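Mandelate racemase/muconate lactonizing enzyme (Roseovarius nubinhibens, PDB 2QDD) is of unknown function but belongs to the magnesium-dependent mandelate racemase/muconate lactonizing enzyme family of the enolase superfamily, and probably acts on a carboxylate substrate. Local coordinates at residues P136-I141 with A320-H325; A305-A310 with G343-P348. All blocks are in the same frame, centred on the assembly; numbering follows the deposited sequence.

Contact 1 (P136-I141 with A320-H325); sequences PINSSI and ASWLGH
I137 and S321 face each other in a single beta bridge between strand 135-141 and the extended loop 320-323. S321 N donates to P136 O at 2.8 Å, and N138 N returns a bond to S321 O at 2.9 Å. The CA-H groups of A320 and I137 lean on the same two carbonyl oxygens and add weaker contacts to the pair.

The CB of I137 starts out beside S321 O, and from there the side chain divides. CG2, anti to the backbone N, stays near that oxygen at 3.7 Å. With chi1 at -57°, CG1 lies beside the backbone N instead and comes within 4.0 Å of L323 CD2. At the tip, I137 CD1 meets both methyls of L323, CD1 and CD2, each at 3.9 Å, where the two side chains cross at about a right angle. Trimming I137 to an alanine would probably open a gap beside the L323 methyls and leave them freer to turn.

On N138, CB packs on the A320 methyl at 3.9 Å, while the amide passes obliquely by W322, its plane 25° from the indole. At the indole edge, W322 NE1 makes a weak, bent bond of 3.4 Å to S140 OG. The S321 hydroxyl is hydrogen-bonded to I293 O, and A320 O accepts from H292 ND1. The loop thus bridges strands 135-141 and 290-293, the place of the closing strand in the (β/α)7β barrel of this superfamily.

N138 lies about 7 Å, side chain to side chain, from the magnesium ligand E220. Two backbone bonds and the bond of the S321 hydroxyl hold the loop, with apolar I137 and L323 packed together beside them and the polar ends of N138 and S140 set on the side of the metal site.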
ATOM      1  N   PRO A 136     -20.675  33.604   9.027  1.00 35.21           N
ATOM      2  CA  PRO A 136     -19.508  34.489   9.110  1.00 31.13           C
ATOM      3  C   PRO A 136     -18.863  34.734   7.747  1.00 34.52           C
ATOM      4  O   PRO A 136     -18.788  33.825   6.918  1.00 32.55           O
ATOM      5  CB  PRO A 136     -18.550  33.720  10.024  1.00 30.53           C
ATOM      6  CG  PRO A 136     -19.429  32.860  10.843  1.00 33.41           C
ATOM      7  CD  PRO A 136     -20.524  32.434   9.911  1.00 34.07           C
ATOM      8  N   ILE A 137     -18.439  35.972   7.521  1.00 31.27           N
ATOM      9  CA  ILE A 137     -17.841  36.383   6.263  1.00 31.86           C
ATOM     10  C   ILE A 137     -16.375  36.666   6.532  1.00 35.04           C
ATOM     11  O   ILE A 137     -16.048  37.333   7.513  1.00 38.11           O
ATOM     12  CB  ILE A 137     -18.549  37.650   5.676  1.00 31.86           C
ATOM     13  CG1 ILE A 137     -20.050  37.403   5.477  1.00 30.43           C
ATOM     14  CG2 ILE A 137     -17.906  38.104   4.358  1.00 24.35           C
ATOM     15  CD1 ILE A 137     -20.396  36.126   4.701  1.00 37.39           C
ATOM     16  N   ASN A 138     -15.490  36.150   5.683  1.00 34.52           N
ATOM     17  CA  ASN A 138     -14.067  36.443   5.837  1.00 37.65           C
ATOM     18  C   ASN A 138     -13.554  37.662   5.063  1.00 35.85           C
ATOM     19  O   ASN A 138     -14.046  37.977   3.980  1.00 30.73           O
ATOM     20  CB  ASN A 138     -13.191  35.197   5.625  1.00 38.89           C
ATOM     21  CG  ASN A 138     -13.132  34.758   4.182  1.00 41.73           C
ATOM     22  OD1 ASN A 138     -12.301  35.236   3.406  1.00 52.93           O
ATOM     23  ND2 ASN A 138     -14.006  33.833   3.812  1.00 44.18           N
ATOM     24  N   SER A 139     -12.565  38.343   5.639  1.00 38.08           N
ATOM     25  CA  SER A 139     -11.870  39.438   4.969  1.00 39.79           C
ATOM     26  C   SER A 139     -10.800  38.934   4.010  1.00 44.45           C
ATOM     27  O   SER A 139     -10.340  37.796   4.123  1.00 43.25           O
ATOM     28  CB  SER A 139     -11.226  40.365   5.997  1.00 42.67           C
ATOM     29  OG  SER A 139     -10.149  39.728   6.664  1.00 43.36           O
ATOM     30  N   SER A 140     -10.405  39.795   3.076  1.00 47.78           N
ATOM     31  CA  SER A 140      -9.294  39.517   2.174  1.00 48.07           C
ATOM     32  C   SER A 140      -8.146  40.474   2.444  1.00 49.14           C
ATOM     33  O   SER A 140      -8.281  41.687   2.261  1.00 48.63           O
ATOM     34  CB  SER A 140      -9.742  39.637   0.723  1.00 47.28           C
ATOM     35  OG  SER A 140     -10.910  38.870   0.496  1.00 55.38           O
ATOM     36  N   ILE A 141      -7.021  39.915   2.881  1.00 48.59           N
ATOM     37  CA  ILE A 141      -5.841  40.695   3.237  1.00 46.16           C
ATOM     38  C   ILE A 141      -4.769  40.556   2.157  1.00 47.87           C
ATOM     39  O   ILE A 141      -4.149  39.501   2.017  1.00 42.80           O
ATOM     40  CB  ILE A 141      -5.269  40.273   4.618  1.00 47.62           C
ATOM     41  CG1 ILE A 141      -6.382  40.111   5.671  1.00 44.81           C
ATOM     42  CG2 ILE A 141      -4.143  41.219   5.064  1.00 43.80           C
ATOM     43  CD1 ILE A 141      -7.144  41.392   6.038  1.00 50.91           C
ATOM     44  N   ALA A 320     -16.104  30.154   7.451  1.00 28.93           N
ATOM     45  CA  ALA A 320     -16.493  31.439   6.866  1.00 34.67           C
ATOM     46  C   ALA A 320     -16.746  31.383   5.355  1.00 37.92           C
ATOM     47  O   ALA A 320     -16.125  30.602   4.640  1.00 40.52           O
ATOM     48  CB  ALA A 320     -15.460  32.502   7.193  1.00 35.02           C
ATOM     49  N   SER A 321     -17.680  32.204   4.884  1.00 38.13           N
ATOM     50  CA  SER A 321     -17.902  32.398   3.456  1.00 34.71           C
ATOM     51  C   SER A 321     -17.208  33.663   2.971  1.00 34.89           C
ATOM     52  O   SER A 321     -16.894  34.553   3.755  1.00 36.79           O
ATOM     53  CB  SER A 321     -19.395  32.474   3.145  1.00 37.19           C
ATOM     54  OG  SER A 321     -20.000  31.195   3.211  1.00 44.19           O
ATOM     55  N   TRP A 322     -16.960  33.720   1.670  1.00 33.40           N
ATOM     56  CA  TRP A 322     -16.503  34.926   1.000  1.00 30.98           C
ATOM     57  C   TRP A 322     -17.669  35.450   0.165  1.00 33.66           C
ATOM     58  O   TRP A 322     -18.433  34.669  -0.408  1.00 40.55           O
ATOM     59  CB  TRP A 322     -15.311  34.570   0.115  1.00 29.92           C
ATOM     60  CG  TRP A 322     -14.697  35.688  -0.662  1.00 31.27           C
ATOM     61  CD1 TRP A 322     -13.927  36.697  -0.176  1.00 33.72           C
ATOM     62  CD2 TRP A 322     -14.768  35.881  -2.083  1.00 32.73           C
ATOM     63  NE1 TRP A 322     -13.523  37.520  -1.202  1.00 42.33           N
ATOM     64  CE2 TRP A 322     -14.024  37.039  -2.383  1.00 33.00           C
ATOM     65  CE3 TRP A 322     -15.397  35.191  -3.128  1.00 30.70           C
ATOM     66  CZ2 TRP A 322     -13.889  37.527  -3.689  1.00 35.47           C
ATOM     67  CZ3 TRP A 322     -15.256  35.671  -4.426  1.00 33.21           C
ATOM     68  CH2 TRP A 322     -14.510  36.830  -4.693  1.00 30.41           C
ATOM     69  N   LEU A 323     -17.820  36.770   0.121  1.00 32.72           N
ATOM     70  CA  LEU A 323     -18.823  37.395  -0.737  1.00 35.55           C
ATOM     71  C   LEU A 323     -18.150  38.092  -1.912  1.00 35.09           C
ATOM     72  O   LEU A 323     -17.370  39.031  -1.727  1.00 37.01           O
ATOM     73  CB  LEU A 323     -19.677  38.384   0.065  1.00 37.36           C
ATOM     74  CG  LEU A 323     -21.025  37.965   0.672  1.00 39.03           C
ATOM     75  CD1 LEU A 323     -21.172  36.468   0.934  1.00 39.09           C
ATOM     76  CD2 LEU A 323     -21.307  38.776   1.932  1.00 36.98           C
ATOM     77  N   GLY A 324     -18.444  37.605  -3.115  1.00 37.76           N
ATOM     78  CA  GLY A 324     -17.914  38.173  -4.358  1.00 37.29           C
ATOM     79  C   GLY A 324     -18.243  39.641  -4.575  1.00 39.34           C
ATOM     80  O   GLY A 324     -17.375  40.420  -4.986  1.00 38.13           O
ATOM     81  N   HIS A 325     -19.488  40.016  -4.268  1.00 36.29           N
ATOM     82  CA  HIS A 325     -20.020  41.338  -4.597  1.00 35.52           C
ATOM     83  C   HIS A 325     -19.400  42.475  -3.784  1.00 38.38           C
ATOM     84  O   HIS A 325     -19.469  43.639  -4.185  1.00 41.30           O
ATOM     85  CB  HIS A 325     -21.552  41.359  -4.514  1.00 33.12           C
ATOM     86  CG  HIS A 325     -22.094  41.247  -3.123  1.00 35.70           C
ATOM     87  ND1 HIS A 325     -22.581  40.065  -2.608  1.00 37.56           N
ATOM     88  CD2 HIS A 325     -22.245  42.173  -2.144  1.00 37.45           C
ATOM     89  CE1 HIS A 325     -22.999  40.263  -1.371  1.00 35.37           C
ATOM     90  NE2 HIS A 325     -22.804  41.534  -1.064  1.00 40.21           N
TER

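Contact 2 (A305-A310 with G343-P348)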
ATOM      1  N   ALA A 305     -26.833  32.129  -3.726  1.00 33.78           N
ATOM      2  CA  ALA A 305     -26.932  30.701  -4.049  1.00 30.24           C
ATOM      3  C   ALA A 305     -26.036  29.820  -3.181  1.00 27.03           C
ATOM      4  O   ALA A 305     -26.485  28.819  -2.621  1.00 31.33           O
ATOM      5  CB  ALA A 305     -26.628  30.482  -5.517  1.00 30.71           C
ATOM      6  N   ALA A 306     -24.775  30.217  -3.061  1.00 28.38           N
ATOM      7  CA  ALA A 306     -23.795  29.472  -2.283  1.00 31.03           C
ATOM      8  C   ALA A 306     -23.991  29.632  -0.776  1.00 31.59           C
ATOM      9  O   ALA A 306     -23.671  28.725  -0.008  1.00 36.38           O
ATOM     10  CB  ALA A 306     -22.402  29.884  -2.685  1.00 25.20           C
ATOM     11  N   LEU A 307     -24.523  30.782  -0.362  1.00 33.07           N
ATOM     12  CA  LEU A 307     -24.812  31.044   1.050  1.00 30.04           C
ATOM     13  C   LEU A 307     -26.000  30.253   1.585  1.00 26.46           C
ATOM     14  O   LEU A 307     -26.063  29.962   2.776  1.00 30.09           O
ATOM     15  CB  LEU A 307     -25.004  32.539   1.317  1.00 31.64           C
ATOM     16  CG  LEU A 307     -24.531  32.970   2.709  1.00 41.61           C
ATOM     17  CD1 LEU A 307     -23.174  33.640   2.648  1.00 47.09           C
ATOM     18  CD2 LEU A 307     -25.544  33.870   3.367  1.00 44.95           C
ATOM     19  N   HIS A 308     -26.928  29.899   0.702  1.00 24.46           N
ATOM     20  CA  HIS A 308     -27.970  28.918   1.005  1.00 28.40           C
ATOM     21  C   HIS A 308     -27.390  27.542   1.359  1.00 30.72           C
ATOM     22  O   HIS A 308     -27.889  26.871   2.269  1.00 28.60           O
ATOM     23  CB  HIS A 308     -28.937  28.776  -0.180  1.00 26.94           C
ATOM     24  CG  HIS A 308     -30.008  29.823  -0.226  1.00 33.53           C
ATOM     25  ND1 HIS A 308     -31.043  29.875   0.682  1.00 35.78           N
ATOM     26  CD2 HIS A 308     -30.222  30.841  -1.094  1.00 31.44           C
ATOM     27  CE1 HIS A 308     -31.838  30.886   0.385  1.00 36.72           C
ATOM     28  NE2 HIS A 308     -31.362  31.489  -0.688  1.00 29.37           N
ATOM     29  N   LEU A 309     -26.349  27.128   0.628  1.00 31.03           N
ATOM     30  CA  LEU A 309     -25.626  25.889   0.927  1.00 24.70           C
ATOM     31  C   LEU A 309     -24.806  26.008   2.210  1.00 21.65           C
ATOM     32  O   LEU A 309     -24.822  25.103   3.040  1.00 23.14           O
ATOM     33  CB  LEU A 309     -24.737  25.466  -0.251  1.00 23.24           C
ATOM     34  CG  LEU A 309     -24.221  24.018  -0.241  1.00 27.55           C
ATOM     35  CD1 LEU A 309     -25.343  23.006  -0.378  1.00 18.14           C
ATOM     36  CD2 LEU A 309     -23.197  23.805  -1.334  1.00 29.29           C
ATOM     37  N   ALA A 310     -24.100  27.128   2.358  1.00 21.47           N
ATOM     38  CA  ALA A 310     -23.361  27.447   3.585  1.00 26.11           C
ATOM     39  C   ALA A 310     -24.212  27.398   4.867  1.00 31.41           C
ATOM     40  O   ALA A 310     -23.789  26.816   5.868  1.00 37.17           O
ATOM     41  CB  ALA A 310     -22.668  28.799   3.449  1.00 18.67           C
ATOM     42  N   GLY A 343     -19.967  41.515   9.761  1.00 47.23           N
ATOM     43  CA  GLY A 343     -19.201  40.279   9.670  1.00 46.02           C
ATOM     44  C   GLY A 343     -20.030  39.026   9.450  1.00 42.45           C
ATOM     45  O   GLY A 343     -19.490  37.923   9.477  1.00 46.40           O
ATOM     46  N   LEU A 344     -21.336  39.192   9.244  1.00 38.36           N
ATOM     47  CA  LEU A 344     -22.259  38.068   9.049  1.00 36.16           C
ATOM     48  C   LEU A 344     -23.190  38.311   7.863  1.00 38.55           C
ATOM     49  O   LEU A 344     -23.550  39.457   7.575  1.00 37.81           O
ATOM     50  CB  LEU A 344     -23.100  37.824  10.310  1.00 37.60           C
ATOM     51  CG  LEU A 344     -22.447  37.280  11.589  1.00 35.99           C
ATOM     52  CD1 LEU A 344     -23.338  37.549  12.788  1.00 38.56           C
ATOM     53  CD2 LEU A 344     -22.172  35.800  11.485  1.00 26.39           C
ATOM     54  N   ALA A 345     -23.580  37.229   7.186  1.00 35.24           N
ATOM     55  CA  ALA A 345     -24.589  37.289   6.127  1.00 33.95           C
ATOM     56  C   ALA A 345     -25.628  36.187   6.269  1.00 32.51           C
ATOM     57  O   ALA A 345     -25.298  35.048   6.577  1.00 32.94           O
ATOM     58  CB  ALA A 345     -23.942  37.230   4.752  1.00 36.51           C
ATOM     59  N   THR A 346     -26.886  36.552   6.042  1.00 33.00           N
ATOM     60  CA  THR A 346     -28.030  35.665   6.241  1.00 35.46           C
ATOM     61  C   THR A 346     -28.641  35.466   4.859  1.00 34.50           C
ATOM     62  O   THR A 346     -28.776  36.436   4.109  1.00 34.23           O
ATOM     63  CB  THR A 346     -29.074  36.320   7.195  1.00 37.18           C
ATOM     64  OG1 THR A 346     -28.455  36.640   8.448  1.00 43.30           O
ATOM     65  CG2 THR A 346     -30.255  35.402   7.461  1.00 38.73           C
ATOM     66  N   PRO A 347     -28.987  34.210   4.501  1.00 38.29           N
ATOM     67  CA  PRO A 347     -29.717  34.008   3.248  1.00 35.91           C
ATOM     68  C   PRO A 347     -31.179  34.437   3.404  1.00 37.29           C
ATOM     69  O   PRO A 347     -31.692  34.436   4.520  1.00 37.59           O
ATOM     70  CB  PRO A 347     -29.614  32.496   3.030  1.00 35.82           C
ATOM     71  CG  PRO A 347     -29.507  31.924   4.403  1.00 30.13           C
ATOM     72  CD  PRO A 347     -28.737  32.934   5.208  1.00 35.16           C
ATOM     73  N   PRO A 348     -31.842  34.826   2.299  1.00 42.45           N
ATOM     74  CA  PRO A 348     -33.297  35.036   2.279  1.00 42.35           C
ATOM     75  C   PRO A 348     -34.112  33.801   2.670  1.00 45.43           C
ATOM     76  O   PRO A 348     -33.636  32.671   2.529  1.00 44.85           O
ATOM     77  CB  PRO A 348     -33.574  35.404   0.819  1.00 44.36           C
ATOM     78  CG  PRO A 348     -32.286  35.961   0.322  1.00 43.11           C
ATOM     79  CD  PRO A 348     -31.234  35.144   0.995  1.00 40.68           C
TER
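The helical turn carrying L307 and H308 lies against the extended chain around P347, with the CA atoms of H308 and P347 5.8 Å apart. L307 points at the chain between A345 and P347, and its CD2 methyl does all of its touching. That methyl sits 3.4 Å from A345 O and 3.6 Å from P347 N, so it rests on the backbone as much as on side chains. The A345 methyl and the CD of P347 border the same spot, the latter 3.8 Å from L307 CD2.

In the (β/α)7β barrel of the enolase superfamily, helix 300-311 follows the seventh strand, 290-293, while strand 344-345 runs antiparallel to the first, 135-141. The contact thus joins the outer layer of the barrel to the segment flanking its first strand, at the far end of that strand from the magnesium ligands.

The CB of H308 does not point at the chain, but its ring reaches the two prolines. P347 CB stands over one face in a CH-pi contact, 4.0 Å from the ring centroid and 20° off the normal. P348 instead approaches the edge: its O lies near the ring plane, 3.3 Å from H308 CE1, and its CD is 4.0 Å from H308 NE2. With chi1 at -83°, CG lies beside the backbone N of H308, which swings the imidazole out to the prolines. The rotation of the ring is fixed further by a hydrogen bond from H308 NE2 to L353 O and by the indole of W124, which meets it with nearly parallel planes. W124 NE1 also makes a weak hydrogen bond to P348 O.

Overall arrangement
Contacts 1 and 2 lie 11 Å apart, centre to centre, on one side of the barrel domain. Their segments alternate along the chain: 136-141, then 305-310, 320-325 and 343-348. Strands 135-141 and 344-345 are antiparallel neighbours in one sheet, and I137 N probably bonds to G343 O, so the contacts share a backbone seam. I137 CD1 also packs on A345 CB, and S321 OG touches A310 CB of helix 300-311. Contact 1 lies nearer the magnesium ligands and contact 2 farther out. Contact 1, where the loop sits between strands 290-293 and 135-141, probably helps to close the barrel, whereas contact 2 packs helix 300-311 on the chain alongside the first strand.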